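Local coordinates for tRNA modification GTPase MnmE (Chlorobium tepidum, PDB 3GEE), which probably hydrolyses GTP to help install the carboxymethylaminomethyl group on the wobble uridine, U34, of certain tRNAs, at residues 186-191 and 440-445. Residues are numbered along the deposited sequence; the frame is centred on the assembly and turned at random.
Sequences LIELEL and LIAFEL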
ATOM      1  N   LEU A 186     -48.380 -14.022 -15.690  1.00118.85           N
ATOM      2  CA  LEU A 186     -49.840 -14.031 -15.676  1.00119.15           C
ATOM      3  C   LEU A 186     -50.400 -13.852 -17.088  1.00119.42           C
ATOM      4  O   LEU A 186     -51.496 -14.327 -17.394  1.00119.45           O
ATOM      5  CB  LEU A 186     -50.349 -12.917 -14.755  1.00119.11           C
ATOM      6  CG  LEU A 186     -51.755 -12.984 -14.153  1.00119.12           C
ATOM      7  CD1 LEU A 186     -51.742 -12.442 -12.730  1.00118.99           C
ATOM      8  CD2 LEU A 186     -52.779 -12.244 -15.012  1.00119.12           C
ATOM      9  N   ILE A 187     -49.641 -13.161 -17.935  1.00119.76           N
ATOM     10  CA  ILE A 187     -50.025 -12.931 -19.329  1.00120.11           C
ATOM     11  C   ILE A 187     -49.107 -13.705 -20.288  1.00120.35           C
ATOM     12  O   ILE A 187     -49.420 -13.863 -21.469  1.00120.38           O
ATOM     13  CB  ILE A 187     -50.071 -11.412 -19.665  1.00120.09           C
ATOM     14  CG1 ILE A 187     -50.937 -10.671 -18.639  1.00120.09           C
ATOM     15  CG2 ILE A 187     -50.612 -11.177 -21.083  1.00120.13           C
ATOM     16  CD1 ILE A 187     -50.732  -9.176 -18.602  1.00120.02           C
ATOM     17  N   GLU A 188     -47.986 -14.206 -19.766  1.00120.66           N
ATOM     18  CA  GLU A 188     -47.078 -15.056 -20.546  1.00121.00           C
ATOM     19  C   GLU A 188     -47.647 -16.461 -20.776  1.00121.19           C
ATOM     20  O   GLU A 188     -47.061 -17.262 -21.510  1.00121.27           O
ATOM     21  CB  GLU A 188     -45.695 -15.141 -19.886  1.00121.03           C
ATOM     22  CG  GLU A 188     -44.820 -13.892 -20.039  1.00121.15           C
ATOM     23  CD  GLU A 188     -44.140 -13.793 -21.397  1.00121.27           C
ATOM     24  OE1 GLU A 188     -44.836 -13.548 -22.407  1.00121.33           O
ATOM     25  OE2 GLU A 188     -42.900 -13.946 -21.449  1.00121.12           O
ATOM     26  N   LEU A 189     -48.784 -16.748 -20.142  1.00121.40           N
ATOM     27  CA  LEU A 189     -49.504 -18.009 -20.337  1.00121.53           C
ATOM     28  C   LEU A 189     -50.740 -17.825 -21.220  1.00121.63           C
ATOM     29  O   LEU A 189     -51.750 -18.514 -21.046  1.00121.68           O
ATOM     30  CB  LEU A 189     -49.879 -18.639 -18.985  1.00121.52           C
ATOM     31  CG  LEU A 189     -48.995 -19.730 -18.352  1.00121.58           C
ATOM     32  CD1 LEU A 189     -49.124 -21.056 -19.106  1.00121.54           C
ATOM     33  CD2 LEU A 189     -47.523 -19.320 -18.214  1.00121.53           C
ATOM     34  N   GLU A 190     -50.650 -16.890 -22.163  1.00121.77           N
ATOM     35  CA  GLU A 190     -51.681 -16.700 -23.184  1.00121.90           C
ATOM     36  C   GLU A 190     -51.268 -17.402 -24.479  1.00122.04           C
ATOM     37  O   GLU A 190     -51.957 -17.305 -25.499  1.00122.01           O
ATOM     38  CB  GLU A 190     -51.915 -15.208 -23.451  1.00121.86           C
ATOM     39  CG  GLU A 190     -52.436 -14.407 -22.258  1.00121.75           C
ATOM     40  CD  GLU A 190     -53.923 -14.576 -22.013  1.00121.57           C
ATOM     41  OE1 GLU A 190     -54.630 -15.114 -22.891  1.00121.58           O
ATOM     42  OE2 GLU A 190     -54.390 -14.159 -20.932  1.00121.51           O
ATOM     43  N   LEU A 191     -50.142 -18.115 -24.413  1.00122.23           N
ATOM     44  CA  LEU A 191     -49.508 -18.755 -25.574  1.00122.38           C
ATOM     45  C   LEU A 191     -50.369 -19.785 -26.315  1.00122.55           C
ATOM     46  O   LEU A 191     -50.385 -19.808 -27.547  1.00122.59           O
ATOM     47  CB  LEU A 191     -48.144 -19.362 -25.186  1.00122.35           C
ATOM     48  CG  LEU A 191     -47.885 -19.929 -23.781  1.00122.30           C
ATOM     49  CD1 LEU A 191     -48.489 -21.314 -23.589  1.00122.26           C
ATOM     50  CD2 LEU A 191     -46.391 -19.970 -23.502  1.00122.34           C
ATOM     51  N   LEU A 440     -49.011  -7.680 -27.754  1.00113.20           N
ATOM     52  CA  LEU A 440     -48.002  -6.619 -27.698  1.00113.05           C
ATOM     53  C   LEU A 440     -47.821  -6.059 -26.286  1.00112.94           C
ATOM     54  O   LEU A 440     -46.815  -5.405 -25.998  1.00112.96           O
ATOM     55  CB  LEU A 440     -48.347  -5.492 -28.681  1.00113.07           C
ATOM     56  CG  LEU A 440     -48.213  -5.783 -30.181  1.00113.10           C
ATOM     57  CD1 LEU A 440     -49.047  -4.807 -31.004  1.00113.02           C
ATOM     58  CD2 LEU A 440     -46.752  -5.760 -30.626  1.00113.08           C
ATOM     59  N   ILE A 441     -48.799  -6.314 -25.417  1.00112.76           N
ATOM     60  CA  ILE A 441     -48.731  -5.909 -24.007  1.00112.58           C
ATOM     61  C   ILE A 441     -47.720  -6.763 -23.229  1.00112.44           C
ATOM     62  O   ILE A 441     -47.021  -6.261 -22.346  1.00112.39           O
ATOM     63  CB  ILE A 441     -50.150  -5.909 -23.334  1.00112.59           C
ATOM     64  CG1 ILE A 441     -50.118  -5.276 -21.928  1.00112.55           C
ATOM     65  CG2 ILE A 441     -50.803  -7.303 -23.377  1.00112.57           C
ATOM     66  CD1 ILE A 441     -50.003  -6.248 -20.762  1.00112.43           C
ATOM     67  N   ALA A 442     -47.642  -8.045 -23.582  1.00112.26           N
ATOM     68  CA  ALA A 442     -46.696  -8.975 -22.972  1.00112.09           C
ATOM     69  C   ALA A 442     -45.257  -8.676 -23.392  1.00112.00           C
ATOM     70  O   ALA A 442     -44.310  -9.116 -22.735  1.00112.02           O
ATOM     71  CB  ALA A 442     -47.067 -10.409 -23.316  1.00112.07           C
ATOM     72  N   PHE A 443     -45.102  -7.933 -24.488  1.00111.83           N
ATOM     73  CA  PHE A 443     -43.787  -7.501 -24.963  1.00111.65           C
ATOM     74  C   PHE A 443     -43.201  -6.427 -24.050  1.00111.50           C
ATOM     75  O   PHE A 443     -42.011  -6.460 -23.725  1.00111.51           O
ATOM     76  CB  PHE A 443     -43.874  -6.989 -26.407  1.00111.70           C
ATOM     77  CG  PHE A 443     -42.538  -6.635 -27.013  1.00111.78           C
ATOM     78  CD1 PHE A 443     -42.069  -5.324 -26.983  1.00111.81           C
ATOM     79  CD2 PHE A 443     -41.752  -7.613 -27.619  1.00111.83           C
ATOM     80  CE1 PHE A 443     -40.833  -4.992 -27.543  1.00111.77           C
ATOM     81  CE2 PHE A 443     -40.515  -7.292 -28.181  1.00111.83           C
ATOM     82  CZ  PHE A 443     -40.056  -5.979 -28.143  1.00111.75           C
ATOM     83  N   GLU A 444     -44.045  -5.483 -23.639  1.00111.26           N
ATOM     84  CA  GLU A 444     -43.621  -4.360 -22.799  1.00111.03           C
ATOM     85  C   GLU A 444     -43.281  -4.788 -21.373  1.00110.85           C
ATOM     86  O   GLU A 444     -42.346  -4.261 -20.769  1.00110.84           O
ATOM     87  CB  GLU A 444     -44.687  -3.257 -22.782  1.00111.04           C
ATOM     88  CG  GLU A 444     -45.037  -2.679 -24.155  1.00111.00           C
ATOM     89  CD  GLU A 444     -43.827  -2.144 -24.908  1.00110.95           C
ATOM     90  OE1 GLU A 444     -43.068  -1.333 -24.337  1.00110.88           O
ATOM     91  OE2 GLU A 444     -43.643  -2.536 -26.080  1.00110.92           O
ATOM     92  N   LEU A 445     -44.045  -5.741 -20.842  1.00110.61           N
ATOM     93  CA  LEU A 445     -43.831  -6.238 -19.485  1.00110.38           C
ATOM     94  C   LEU A 445     -42.524  -7.014 -19.375  1.00110.18           C
ATOM     95  O   LEU A 445     -41.802  -6.879 -18.386  1.00110.16           O
ATOM     96  CB  LEU A 445     -45.002  -7.113 -19.028  1.00110.44           C
ATOM     97  CG  LEU A 445     -46.417  -6.525 -19.013  1.00110.54           C
ATOM     98  CD1 LEU A 445     -47.401  -7.610 -18.625  1.00110.62           C
ATOM     99  CD2 LEU A 445     -46.536  -5.326 -18.072  1.00110.64           C
TER
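Ile187 reaches across to the early part of helix 441-456 and, through its two branches, makes three of the four residue contacts here. The longer branch ends in CD1, which packs against two methyls at once: Ile187 CD1 lies 3.7 Å from both Ile441 CD1 and Leu445 CD1, whose residues are four apart on the helix. Both of these side chains cross that of Ile187 at roughly a right angle, meeting it through their end methyls and not along their lengths. CG1 sits beside the backbone N of Ile187 (chi1 -52°) and the chain then runs on extended, which carries CD1 out to the pair. The shorter branch faces Ala442, with Ile187 CG2 4.3 Å from Ala442 CB. Ala442 also marks the nearest approach of the backbones, with its CA 6.3 Å from that of Ile187. Glu188 reaches the same methyl from a different direction, roughly at right angles to Ile187 CG2; its chain is folded at chi2 (-79°) and Glu188 OE1 stops 4.0 Å from Ala442 CB, a loose van der Waals contact of a carboxylate oxygen with a methyl. Around this, Leu206 and Ile210 of helix 203-232 touch Ile187 and Leu445 respectively, while Ile432 and Ala428 of helix 412-432 back Ile441 and Leu445. The contact thus joins the loop that follows helix 179-185 to helix 441-456 within the helical domain, far from the nucleotide and folate sites. With no hydrogen bond or salt bridge between them, what the two segments share directly is mostly the burial of aliphatic methyls, a contact without the directionality that a hydrogen bond would give.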